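Local coordinates for pollen-specific leucine-rich repeat extensin-like protein 1 (Arabidopsis thaliana, PDB 6TME), which probably perceives secreted peptide signals through its leucine-rich repeat domain at the pollen-tube cell wall, to which an extensin-like region would attach it, at residues Ile184-Leu189 and Ile207-Ala212; Leu189-Leu194 and Ala212-Phe217; Phe156-Leu161 and Lys179-Ile184; Leu236-Phe241 and Val260-Ala265. All coordinates share one frame; numbering follows the deposited sequence.

In the fold
From the N terminus, interaction 3 comes first: it closes a loop of 17 residues, bringing the 3-10 regions of two successive solenoid turns together. I184, where it ends, also opens interaction 1, which joins the next pair of turns just ahead of their strands. Interaction 2 crosses interaction 1, sharing L189 and A212; each closes 17 residues, and interaction 2 continues the same turns into parallel strands 191-193 and 214-216. Interaction 4 follows in series, closing 18 residues and pairing strands 238-240 and 262-264. Strand 238-240 lies next to 214-216, with probable backbone hydrogen bonds F217 N to V240 O and N237 N to S213 O, so interactions 2 and 4 continue the same ladder.

Interaction 1: Ile184-Leu189 and Ile207-Ala212; sequences IFDKDL and IGKSTA. With SO4 (sulfate ion), chain N.
F185 carries CG beside its backbone N (chi1 -65°), which turns one ring face to the 3-10 segment ending at K209; T211, with OG1 tucked between its backbone N and carbonyl carbon (chi1 48°), turns that hydroxyl to a sulfate. Over the ring lies I207, its CA 4.2 Å from the F185 centroid in a CH-pi contact and its CG1 above the centre. I184 CG2 covers the opposite face, so isoleucines of two successive turns sandwich the phenyl. S210 CB comes in obliquely, 3.6 Å from F185 CD1. Losing the ring to an alanine here would probably open a gap beneath I207 and leave I184 CG2 without its cover.

No direct backbone hydrogen bond spans the two segments. Instead S210 CA approaches F185 O at 3.4 Å, and A212 CA approaches L189 O at 3.2 Å. A water closes the polar end, accepting from T211 N (2.8 Å) and donating to the carbonyls of K187 and L189. T211 OG1 donates to O3 of the sulfate, probably a crystallisation ion, at 3.1 Å. Both segments are the solenoid loops that lead into strands 191-193 and 214-216: F185 packs on I192 of the first strand, S210 on M233 of the following turn, and K187 NZ bonds back to W163 O in the preceding one.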
loop_
_atom_site.group_PDB
_atom_site.type_symbol
_atom_site.label_atom_id
_atom_site.label_comp_id
_atom_site.label_asym_id
_atom_site.label_seq_id
_atom_site.Cartn_x
_atom_site.Cartn_y
_atom_site.Cartn_z
ATOM N N ILE A 184 11.840 6.996 4.185
ATOM C CA ILE A 184 11.012 6.535 3.066
ATOM C C ILE A 184 9.933 7.556 2.720
ATOM O O ILE A 184 9.560 7.696 1.550
ATOM C CB ILE A 184 10.387 5.151 3.361
ATOM C CG1 ILE A 184 9.755 4.560 2.100
ATOM C CG2 ILE A 184 9.253 5.275 4.352
ATOM C CD1 ILE A 184 10.742 4.171 1.034
ATOM N N PHE A 185 9.421 8.295 3.711
ATOM C CA PHE A 185 8.396 9.295 3.430
ATOM C C PHE A 185 8.971 10.602 2.896
ATOM O O PHE A 185 8.192 11.488 2.512
ATOM C CB PHE A 185 7.528 9.517 4.686
ATOM C CG PHE A 185 6.748 8.293 5.064
ATOM C CD1 PHE A 185 5.733 7.831 4.238
ATOM C CD2 PHE A 185 7.088 7.547 6.177
ATOM C CE1 PHE A 185 5.037 6.668 4.535
ATOM C CE2 PHE A 185 6.398 6.387 6.479
ATOM C CZ PHE A 185 5.367 5.949 5.650
ATOM N N ASP A 186 10.308 10.732 2.834
ATOM C CA ASP A 186 10.946 11.877 2.182
ATOM C C ASP A 186 11.023 11.715 0.663
ATOM O O ASP A 186 11.082 12.722 -0.049
ATOM C CB ASP A 186 12.367 12.098 2.718
ATOM C CG ASP A 186 12.421 12.267 4.227
ATOM O OD1 ASP A 186 11.542 12.950 4.796
ATOM O OD2 ASP A 186 13.350 11.697 4.845
ATOM N N LYS A 187 11.071 10.484 0.149
ATOM C CA LYS A 187 10.988 10.294 -1.300
ATOM C C LYS A 187 9.640 10.797 -1.812
ATOM O O LYS A 187 8.649 10.835 -1.074
ATOM C CB LYS A 187 11.150 8.817 -1.664
ATOM C CG LYS A 187 12.282 8.075 -0.967
ATOM C CD LYS A 187 13.602 8.348 -1.643
ATOM C CE LYS A 187 13.697 7.662 -3.002
ATOM N NZ LYS A 187 14.639 8.399 -3.877
ATOM N N ASP A 188 9.584 11.177 -3.090
ATOM C CA ASP A 188 8.294 11.603 -3.644
ATOM C C ASP A 188 7.534 10.414 -4.254
ATOM O O ASP A 188 7.195 10.361 -5.422
ATOM C CB ASP A 188 8.474 12.770 -4.617
ATOM C CG ASP A 188 9.200 12.403 -5.913
ATOM O OD1 ASP A 188 9.470 13.346 -6.691
ATOM O OD2 ASP A 188 9.508 11.217 -6.172
ATOM N N LEU A 189 7.264 9.437 -3.402
ATOM C CA LEU A 189 6.464 8.293 -3.804
ATOM C C LEU A 189 5.004 8.701 -3.958
ATOM O O LEU A 189 4.482 9.526 -3.200
ATOM C CB LEU A 189 6.598 7.165 -2.770
ATOM C CG LEU A 189 7.929 6.414 -2.852
ATOM C CD1 LEU A 189 8.165 5.639 -1.587
ATOM C CD2 LEU A 189 7.876 5.463 -4.025
ATOM N N ILE A 207 6.025 10.794 8.403
ATOM C CA ILE A 207 4.896 10.474 7.532
ATOM C C ILE A 207 4.251 11.726 6.942
ATOM O O ILE A 207 3.767 11.702 5.801
ATOM C CB ILE A 207 3.874 9.625 8.299
ATOM C CG1 ILE A 207 2.855 9.054 7.331
ATOM C CG2 ILE A 207 3.183 10.455 9.391
ATOM C CD1 ILE A 207 1.920 8.087 7.989
ATOM N N GLY A 208 4.250 12.841 7.684
ATOM C CA GLY A 208 3.644 14.059 7.172
ATOM C C GLY A 208 4.337 14.631 5.958
ATOM O O GLY A 208 3.762 15.489 5.267
ATOM N N LYS A 209 5.572 14.191 5.687
ATOM C CA LYS A 209 6.282 14.654 4.502
ATOM C C LYS A 209 5.812 13.954 3.235
ATOM O O LYS A 209 6.052 14.471 2.144
ATOM C CB LYS A 209 7.796 14.453 4.662
ATOM C CG LYS A 209 8.459 15.267 5.788
ATOM C CD LYS A 209 8.600 16.735 5.431
ATOM C CE LYS A 209 9.423 17.496 6.466
ATOM N NZ LYS A 209 9.357 18.974 6.228
ATOM N N SER A 210 5.125 12.817 3.346
ATOM C CA SER A 210 4.853 12.017 2.158
ATOM C C SER A 210 3.881 12.733 1.229
ATOM O O SER A 210 2.978 13.450 1.666
ATOM C CB SER A 210 4.307 10.633 2.530
ATOM O OG SER A 210 2.889 10.606 2.589
ATOM N N THR A 211 4.118 12.563 -0.061
ATOM C CA THR A 211 3.261 13.017 -1.138
ATOM C C THR A 211 2.430 11.879 -1.702
ATOM O O THR A 211 1.835 12.024 -2.768
ATOM C CB THR A 211 4.117 13.627 -2.248
ATOM O OG1 THR A 211 5.206 12.735 -2.540
ATOM C CG2 THR A 211 4.677 14.959 -1.797
ATOM N N ALA A 212 2.397 10.744 -1.019
ATOM C CA ALA A 212 1.730 9.582 -1.562
ATOM C C ALA A 212 0.223 9.782 -1.587
ATOM O O ALA A 212 -0.366 10.329 -0.649
ATOM C CB ALA A 212 2.081 8.349 -0.740
HETATM S S SO4 N . 4.065 12.239 -6.550
HETATM O O1 SO4 N . 2.883 11.628 -5.955
HETATM O O2 SO4 N . 4.971 11.179 -6.976
HETATM O O3 SO4 N . 4.718 13.103 -5.568
HETATM O O4 SO4 N . 3.676 13.027 -7.718
HETATM O O HOH W 1 5.472 10.181 -0.464
#

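Interaction 2: Leu189-Leu194 and Ala212-Phe217; sequences LDAIFL and ASVVTF
The F193 ring has T216 OG1 at its edge, near the ring plane and 3.5 Å from F193 CD1, while V214 crosses it at about a right angle, V214 CG1 lying 3.7 Å from F193 CZ. F168 of the preceding strand also meets this ring. On the other side of the strand pair, L194 and F217 lie side by side, with L194 CD1 obliquely placed 3.8 Å from F217 CD1. The F217 ring is nearly parallel to that of F241 and edge-to-face with F222. The third flat group, the D190 carboxylate, is met from above its plane, where S213 OG donates to D190 OD1 at 2.7 Å.

Strands 191-193 and 214-216 run parallel in the ladder of a leucine-rich repeat solenoid, and L189, I192, L194 and N197 fit its LxxLxLxxN pattern. N197 and N220 both donate to L194 O, as in the asparagine ladder of these folds. I192 is gripped on both backbone groups, its N donating to V214 O and its O accepting from T216 N at 3.0 Å, nearly straight at 162°. L194 N bonds to T216 O and only weakly to T216 OG1, whose chief partner is N195. A191 CB touches V214 CG1 at 3.6 Å on the F193 side. D190, with CG anti to its N (chi1 165°), directs OD2 to an aromatic side chain and the backbone of another protein chain.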
loop_
_atom_site.group_PDB
_atom_site.type_symbol
_atom_site.label_atom_id
_atom_site.label_comp_id
_atom_site.label_asym_id
_atom_site.label_seq_id
_atom_site.Cartn_x
_atom_site.Cartn_y
_atom_site.Cartn_z
ATOM N N LEU A 189 7.264 9.437 -3.402
ATOM C CA LEU A 189 6.464 8.293 -3.804
ATOM C C LEU A 189 5.004 8.701 -3.958
ATOM O O LEU A 189 4.482 9.526 -3.200
ATOM C CB LEU A 189 6.598 7.165 -2.770
ATOM C CG LEU A 189 7.929 6.414 -2.852
ATOM C CD1 LEU A 189 8.165 5.639 -1.587
ATOM C CD2 LEU A 189 7.876 5.463 -4.025
ATOM N N ASP A 190 4.356 8.154 -4.980
ATOM C CA ASP A 190 2.913 8.276 -5.110
ATOM C C ASP A 190 2.191 7.154 -4.380
ATOM O O ASP A 190 1.051 7.334 -3.950
ATOM C CB ASP A 190 2.522 8.280 -6.596
ATOM C CG ASP A 190 1.025 8.043 -6.824
ATOM O OD1 ASP A 190 0.200 8.906 -6.428
ATOM O OD2 ASP A 190 0.673 6.990 -7.408
ATOM N N ALA A 191 2.843 6.008 -4.205
ATOM C CA ALA A 191 2.176 4.829 -3.672
ATOM C C ALA A 191 3.186 4.011 -2.883
ATOM O O ALA A 191 4.272 3.709 -3.391
ATOM C CB ALA A 191 1.565 3.978 -4.791
ATOM N N ILE A 192 2.825 3.665 -1.649
ATOM C CA ILE A 192 3.670 2.911 -0.729
ATOM C C ILE A 192 2.806 1.781 -0.167
ATOM O O ILE A 192 1.890 2.029 0.630
ATOM C CB ILE A 192 4.231 3.795 0.402
ATOM C CG1 ILE A 192 4.811 5.091 -0.158
ATOM C CG2 ILE A 192 5.297 3.060 1.221
ATOM C CD1 ILE A 192 5.083 6.166 0.880
ATOM N N PHE A 193 3.076 0.549 -0.591
ATOM C CA PHE A 193 2.370 -0.625 -0.083
ATOM C C PHE A 193 3.332 -1.402 0.808
ATOM O O PHE A 193 4.343 -1.920 0.330
ATOM C CB PHE A 193 1.840 -1.490 -1.231
ATOM C CG PHE A 193 0.864 -0.765 -2.126
ATOM C CD1 PHE A 193 -0.445 -0.588 -1.734
ATOM C CD2 PHE A 193 1.273 -0.230 -3.353
ATOM C CE1 PHE A 193 -1.357 0.088 -2.550
ATOM C CE2 PHE A 193 0.376 0.456 -4.170
ATOM C CZ PHE A 193 -0.946 0.611 -3.769
ATOM N N LEU A 194 3.028 -1.461 2.103
ATOM C CA LEU A 194 3.843 -2.193 3.065
ATOM C C LEU A 194 3.089 -3.343 3.708
ATOM O O LEU A 194 3.694 -4.111 4.454
ATOM C CB LEU A 194 4.349 -1.259 4.173
ATOM C CG LEU A 194 4.903 0.092 3.745
ATOM C CD1 LEU A 194 4.916 1.012 4.953
ATOM C CD2 LEU A 194 6.313 -0.059 3.141
ATOM N N ALA A 212 2.397 10.744 -1.019
ATOM C CA ALA A 212 1.730 9.582 -1.562
ATOM C C ALA A 212 0.223 9.782 -1.587
ATOM O O ALA A 212 -0.366 10.329 -0.649
ATOM C CB ALA A 212 2.081 8.349 -0.740
ATOM N N SER A 213 -0.397 9.324 -2.682
ATOM C CA SER A 213 -1.846 9.216 -2.767
ATOM C C SER A 213 -2.393 7.976 -2.059
ATOM O O SER A 213 -3.561 7.988 -1.655
ATOM C CB SER A 213 -2.290 9.231 -4.236
ATOM O OG SER A 213 -1.907 8.036 -4.893
ATOM N N VAL A 214 -1.599 6.917 -1.887
ATOM C CA VAL A 214 -2.044 5.732 -1.149
ATOM C C VAL A 214 -0.882 5.189 -0.330
ATOM O O VAL A 214 0.234 5.047 -0.850
ATOM C CB VAL A 214 -2.609 4.623 -2.070
ATOM C CG1 VAL A 214 -1.599 4.179 -3.156
ATOM C CG2 VAL A 214 -3.037 3.412 -1.245
ATOM N N VAL A 215 -1.144 4.888 0.953
ATOM C CA VAL A 215 -0.187 4.242 1.850
ATOM C C VAL A 215 -0.901 3.115 2.599
ATOM O O VAL A 215 -1.944 3.348 3.218
ATOM C CB VAL A 215 0.420 5.230 2.870
ATOM C CG1 VAL A 215 1.480 4.522 3.676
ATOM C CG2 VAL A 215 0.981 6.501 2.206
ATOM N N THR A 216 -0.340 1.901 2.565
ATOM C CA THR A 216 -0.866 0.795 3.355
ATOM C C THR A 216 0.173 0.300 4.357
ATOM O O THR A 216 1.343 0.079 3.998
ATOM C CB THR A 216 -1.356 -0.366 2.468
ATOM O OG1 THR A 216 -0.266 -1.000 1.776
ATOM C CG2 THR A 216 -2.404 0.136 1.466
ATOM N N PHE A 217 -0.263 0.167 5.622
ATOM C CA PHE A 217 0.493 -0.427 6.727
ATOM C C PHE A 217 -0.158 -1.697 7.255
ATOM O O PHE A 217 0.363 -2.290 8.212
ATOM C CB PHE A 217 0.592 0.528 7.929
ATOM C CG PHE A 217 1.229 1.833 7.647
ATOM C CD1 PHE A 217 2.601 1.991 7.802
ATOM C CD2 PHE A 217 0.458 2.923 7.286
ATOM C CE1 PHE A 217 3.206 3.217 7.562
ATOM C CE2 PHE A 217 1.052 4.152 7.033
ATOM C CZ PHE A 217 2.434 4.298 7.171
#

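Interaction 3: Phe156-Leu161 and Lys179-Ile184; sequences FPTVAL and KLPPEI
F156 and P181 form the tight part of this contact. P181 CD stands over one face of the phenyl, 3.8 Å from the ring centroid in a CH-pi contact, with P181 CG reaching F156 CD1 at 3.4 Å. P157 CD covers the opposite face, so the ring is held between two prolines. F156 swings its ring away from its own N (chi1 -179°) and in toward the solenoid core, where L180 CD1 meets F156 CD2 obliquely and I184 CD1 lies against the far end, also obliquely, 3.6 Å from F156 CZ. I184 CD1 is shared: L161 CD2 reaches it at 3.6 Å, the two side chains crossing at about a right angle. Replacing the phenyl by an alanine here would probably open a gap between the prolines and leave L180 CD1 and I184 CD1 without much of their cover.

Toward solvent the packing thins. T158 CG2 brushes P181 CG at 3.9 Å, and E183, bent at chi2, lays its CG against L161 CD1 (3.7 Å), with OE2 close to the same methyl. At the other end a water spans the chains, accepting from F156 N and donating to K179 O at 2.7 Å.

The pairs F156-P157 and L180-P181 occupy equivalent places in successive turns, matching the IP step of the plant leucine-rich repeat signature LxGxIPxxL. With no direct hydrogen bond between the segments, cohesion here rests on apolar shape and a proline CH-pi contact, while a water links the two backbones.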
loop_
_atom_site.group_PDB
_atom_site.type_symbol
_atom_site.label_atom_id
_atom_site.label_comp_id
_atom_site.label_asym_id
_atom_site.label_seq_id
_atom_site.Cartn_x
_atom_site.Cartn_y
_atom_site.Cartn_z
ATOM N N PHE A 156 13.924 -3.862 5.831
ATOM C CA PHE A 156 13.347 -3.080 4.750
ATOM C C PHE A 156 14.359 -2.942 3.610
ATOM O O PHE A 156 15.536 -2.675 3.869
ATOM C CB PHE A 156 12.935 -1.705 5.276
ATOM C CG PHE A 156 12.306 -0.824 4.239
ATOM C CD1 PHE A 156 13.080 -0.088 3.364
ATOM C CD2 PHE A 156 10.930 -0.742 4.134
ATOM C CE1 PHE A 156 12.486 0.727 2.397
ATOM C CE2 PHE A 156 10.334 0.062 3.182
ATOM C CZ PHE A 156 11.120 0.798 2.303
ATOM N N PRO A 157 13.942 -3.138 2.330
ATOM C CA PRO A 157 14.905 -3.056 1.211
ATOM C C PRO A 157 15.366 -1.635 0.941
ATOM O O PRO A 157 14.815 -0.947 0.075
ATOM C CB PRO A 157 14.114 -3.604 0.018
ATOM C CG PRO A 157 12.661 -3.255 0.363
ATOM C CD PRO A 157 12.574 -3.455 1.868
ATOM N N THR A 158 16.372 -1.184 1.682
ATOM C CA THR A 158 16.746 0.223 1.646
ATOM C C THR A 158 17.373 0.651 0.315
ATOM O O THR A 158 17.477 1.859 0.068
ATOM C CB THR A 158 17.672 0.535 2.831
ATOM O OG1 THR A 158 18.695 -0.460 2.949
ATOM C CG2 THR A 158 16.864 0.553 4.130
ATOM N N VAL A 159 17.770 -0.290 -0.551
ATOM C CA VAL A 159 18.201 0.078 -1.901
ATOM C C VAL A 159 17.139 0.922 -2.604
ATOM O O VAL A 159 17.463 1.768 -3.452
ATOM C CB VAL A 159 18.550 -1.189 -2.718
ATOM C CG1 VAL A 159 17.312 -2.051 -2.936
ATOM C CG2 VAL A 159 19.183 -0.806 -4.071
ATOM N N ALA A 160 15.861 0.740 -2.238
ATOM C CA ALA A 160 14.803 1.553 -2.827
ATOM C C ALA A 160 14.989 3.033 -2.526
ATOM O O ALA A 160 14.530 3.879 -3.303
ATOM C CB ALA A 160 13.437 1.085 -2.335
ATOM N N LEU A 161 15.668 3.373 -1.419
ATOM C CA LEU A 161 15.862 4.780 -1.079
ATOM C C LEU A 161 16.838 5.464 -2.024
ATOM O O LEU A 161 16.887 6.697 -2.066
ATOM C CB LEU A 161 16.355 4.912 0.358
ATOM C CG LEU A 161 15.404 4.361 1.437
ATOM C CD1 LEU A 161 16.115 4.232 2.780
ATOM C CD2 LEU A 161 14.158 5.231 1.563
ATOM N N LYS A 179 12.280 -2.212 11.918
ATOM C CA LYS A 179 11.804 -0.840 11.876
ATOM C C LYS A 179 11.620 -0.381 10.435
ATOM O O LYS A 179 12.267 -0.872 9.502
ATOM C CB LYS A 179 12.791 0.105 12.576
ATOM C CG LYS A 179 13.074 -0.230 14.031
ATOM C CD LYS A 179 14.177 0.667 14.607
ATOM C CE LYS A 179 14.271 0.512 16.121
ATOM N NZ LYS A 179 15.271 1.438 16.732
ATOM N N LEU A 180 10.784 0.584 10.275
ATOM C CA LEU A 180 10.582 1.223 8.984
ATOM C C LEU A 180 11.506 2.432 8.848
ATOM O O LEU A 180 11.520 3.292 9.732
ATOM C CB LEU A 180 9.141 1.658 8.853
ATOM C CG LEU A 180 8.575 1.989 7.500
ATOM C CD1 LEU A 180 8.721 0.755 6.651
ATOM C CD2 LEU A 180 7.092 2.393 7.674
ATOM N N PRO A 181 12.285 2.537 7.775
ATOM C CA PRO A 181 13.172 3.708 7.607
ATOM C C PRO A 181 12.356 4.978 7.471
ATOM O O PRO A 181 11.624 5.146 6.482
ATOM C CB PRO A 181 13.944 3.401 6.311
ATOM C CG PRO A 181 13.716 1.930 6.045
ATOM C CD PRO A 181 12.388 1.587 6.658
ATOM N N PRO A 182 12.444 5.895 8.440
ATOM C CA PRO A 182 11.624 7.118 8.345
ATOM C C PRO A 182 11.860 7.885 7.059
ATOM O O PRO A 182 10.930 8.492 6.520
ATOM C CB PRO A 182 12.042 7.937 9.582
ATOM C CG PRO A 182 12.677 6.936 10.535
ATOM C CD PRO A 182 13.298 5.866 9.642
ATOM N N GLU A 183 13.073 7.849 6.521
ATOM C CA GLU A 183 13.340 8.617 5.313
ATOM C C GLU A 183 12.508 8.159 4.115
ATOM O O GLU A 183 12.454 8.890 3.123
ATOM C CB GLU A 183 14.841 8.563 4.991
ATOM C CG GLU A 183 15.446 7.166 4.872
ATOM C CD GLU A 183 16.012 6.629 6.192
ATOM O OE1 GLU A 183 15.520 7.032 7.267
ATOM O OE2 GLU A 183 16.957 5.804 6.149
ATOM N N ILE A 184 11.840 6.996 4.185
ATOM C CA ILE A 184 11.012 6.535 3.066
ATOM C C ILE A 184 9.933 7.556 2.720
ATOM O O ILE A 184 9.560 7.696 1.550
ATOM C CB ILE A 184 10.387 5.151 3.361
ATOM C CG1 ILE A 184 9.755 4.560 2.100
ATOM C CG2 ILE A 184 9.253 5.275 4.352
ATOM C CD1 ILE A 184 10.742 4.171 1.034
HETATM O O HOH W 2 13.579 -3.142 8.856
#

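Interaction 4: Leu236-Phe241 and Val260-Ala265; sequences LNEIVF and VTVFDA
I239 and F263 lie side by side and point the same way, I239 CG2 resting obliquely on the ring 3.4 Å from F263 CD2. I239 sends CG1 away from its backbone N (chi1 -169°), which leaves CG2 as the branch facing F263. F241 crosses F263 obliquely, its CE2 4.1 Å from F263 CZ, while D264 O sits at the edge of the F241 ring. L236 and V260 also run alongside each other, L236 CD2 to V260 CG2 at 3.9 Å.

On the other face E238 crosses V262 obliquely, E238 CG lying 3.8 Å from V262 CB. Its OE2 accepts from a water, and OE1 accepts from the backbone of another protein chain. N237 O takes two donors in its carbonyl plane, T261 N and V262 N, the latter at 3.2 Å. Beyond it the parallel ladder continues through I239 N to V262 O, D264 N to I239 O, and F241 N to D264 O, the last at 2.9 Å and nearly straight (164°).

Strand 238-240 is bonded on its other flank to strand 214-216, V240 pairing with V215 and F217; F263 packs on I254 of the loop before strand 262-264, and the E238-V262 face meets the other protein chain.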
loop_
_atom_site.group_PDB
_atom_site.type_symbol
_atom_site.label_atom_id
_atom_site.label_comp_id
_atom_site.label_asym_id
_atom_site.label_seq_id
_atom_site.Cartn_x
_atom_site.Cartn_y
_atom_site.Cartn_z
ATOM N N LEU A 236 -2.991 12.774 -0.148
ATOM C CA LEU A 236 -3.403 11.492 0.411
ATOM C C LEU A 236 -4.878 11.209 0.106
ATOM O O LEU A 236 -5.750 12.009 0.463
ATOM C CB LEU A 236 -3.160 11.474 1.908
ATOM C CG LEU A 236 -3.561 10.152 2.558
ATOM C CD1 LEU A 236 -2.621 9.063 2.038
ATOM C CD2 LEU A 236 -3.453 10.261 4.052
ATOM N N ASN A 237 -5.156 10.058 -0.531
ATOM C CA ASN A 237 -6.526 9.591 -0.770
ATOM C C ASN A 237 -6.934 8.385 0.060
ATOM O O ASN A 237 -8.115 8.278 0.427
ATOM C CB ASN A 237 -6.738 9.230 -2.245
ATOM C CG ASN A 237 -6.741 10.443 -3.143
ATOM O OD1 ASN A 237 -7.196 11.527 -2.756
ATOM N ND2 ASN A 237 -6.210 10.280 -4.345
ATOM N N GLU A 238 -6.001 7.464 0.336
ATOM C CA GLU A 238 -6.300 6.167 0.954
ATOM C C GLU A 238 -5.173 5.787 1.899
ATOM O O GLU A 238 -4.009 5.744 1.491
ATOM C CB GLU A 238 -6.504 5.066 -0.104
ATOM C CG GLU A 238 -7.572 5.393 -1.139
ATOM C CD GLU A 238 -7.723 4.379 -2.276
ATOM O OE1 GLU A 238 -7.291 3.205 -2.143
ATOM O OE2 GLU A 238 -8.288 4.785 -3.322
ATOM N N ILE A 239 -5.511 5.518 3.158
ATOM C CA ILE A 239 -4.537 5.075 4.152
ATOM C C ILE A 239 -5.147 3.919 4.934
ATOM O O ILE A 239 -6.291 3.996 5.387
ATOM C CB ILE A 239 -4.090 6.220 5.085
ATOM C CG1 ILE A 239 -2.888 5.781 5.930
ATOM C CG2 ILE A 239 -5.242 6.743 5.978
ATOM C CD1 ILE A 239 -1.842 6.869 6.094
ATOM N N VAL A 240 -4.400 2.829 5.060
ATOM C CA VAL A 240 -4.924 1.586 5.610
ATOM C C VAL A 240 -3.981 1.097 6.705
ATOM O O VAL A 240 -2.804 0.834 6.434
ATOM C CB VAL A 240 -5.097 0.523 4.517
ATOM C CG1 VAL A 240 -5.734 -0.732 5.086
ATOM C CG2 VAL A 240 -5.945 1.095 3.369
ATOM N N PHE A 241 -4.504 0.997 7.937
ATOM C CA PHE A 241 -3.783 0.548 9.124
ATOM C C PHE A 241 -4.291 -0.779 9.682
ATOM O O PHE A 241 -3.840 -1.186 10.758
ATOM C CB PHE A 241 -3.909 1.554 10.274
ATOM C CG PHE A 241 -3.348 2.906 10.008
ATOM C CD1 PHE A 241 -1.987 3.154 10.154
ATOM C CD2 PHE A 241 -4.197 3.966 9.727
ATOM C CE1 PHE A 241 -1.476 4.428 9.945
ATOM C CE2 PHE A 241 -3.702 5.234 9.518
ATOM C CZ PHE A 241 -2.340 5.474 9.630
ATOM N N VAL A 260 -9.088 12.608 1.598
ATOM C CA VAL A 260 -9.122 11.178 1.895
ATOM C C VAL A 260 -10.474 10.582 1.509
ATOM O O VAL A 260 -11.529 11.124 1.847
ATOM C CB VAL A 260 -8.815 10.952 3.383
ATOM C CG1 VAL A 260 -9.443 9.667 3.881
ATOM C CG2 VAL A 260 -7.304 10.933 3.601
ATOM N N THR A 261 -10.451 9.447 0.809
ATOM C CA THR A 261 -11.658 8.672 0.548
ATOM C C THR A 261 -11.752 7.391 1.365
ATOM O O THR A 261 -12.850 6.828 1.490
ATOM C CB THR A 261 -11.741 8.275 -0.936
ATOM O OG1 THR A 261 -10.591 7.493 -1.293
ATOM C CG2 THR A 261 -11.831 9.504 -1.814
ATOM N N VAL A 262 -10.626 6.895 1.873
ATOM C CA VAL A 262 -10.557 5.614 2.552
ATOM C C VAL A 262 -9.682 5.830 3.770
ATOM O O VAL A 262 -8.477 6.075 3.635
ATOM C CB VAL A 262 -9.964 4.490 1.685
ATOM C CG1 VAL A 262 -9.804 3.239 2.553
ATOM C CG2 VAL A 262 -10.821 4.196 0.458
ATOM N N PHE A 263 -10.271 5.719 4.954
ATOM C CA PHE A 263 -9.519 5.786 6.201
ATOM C C PHE A 263 -9.912 4.574 7.039
ATOM O O PHE A 263 -11.007 4.526 7.611
ATOM C CB PHE A 263 -9.775 7.099 6.955
ATOM C CG PHE A 263 -8.809 7.313 8.091
ATOM C CD1 PHE A 263 -9.004 6.683 9.305
ATOM C CD2 PHE A 263 -7.670 8.074 7.916
ATOM C CE1 PHE A 263 -8.093 6.836 10.330
ATOM C CE2 PHE A 263 -6.752 8.224 8.937
ATOM C CZ PHE A 263 -6.964 7.612 10.142
ATOM N N ASP A 264 -9.020 3.602 7.131
ATOM C CA ASP A 264 -9.309 2.351 7.826
ATOM C C ASP A 264 -8.289 2.163 8.950
ATOM O O ASP A 264 -7.101 1.948 8.692
ATOM C CB ASP A 264 -9.309 1.182 6.840
ATOM C CG ASP A 264 -9.956 -0.078 7.420
ATOM O OD1 ASP A 264 -9.765 -0.349 8.630
ATOM O OD2 ASP A 264 -10.643 -0.802 6.660
ATOM N N ALA A 265 -8.755 2.263 10.197
ATOM C CA ALA A 265 -7.918 2.131 11.383
ATOM C C ALA A 265 -8.292 0.904 12.200
ATOM O O ALA A 265 -7.958 0.826 13.390
ATOM C CB ALA A 265 -8.002 3.389 12.249
HETATM O O HOH W 3 -9.764 7.006 -4.612
#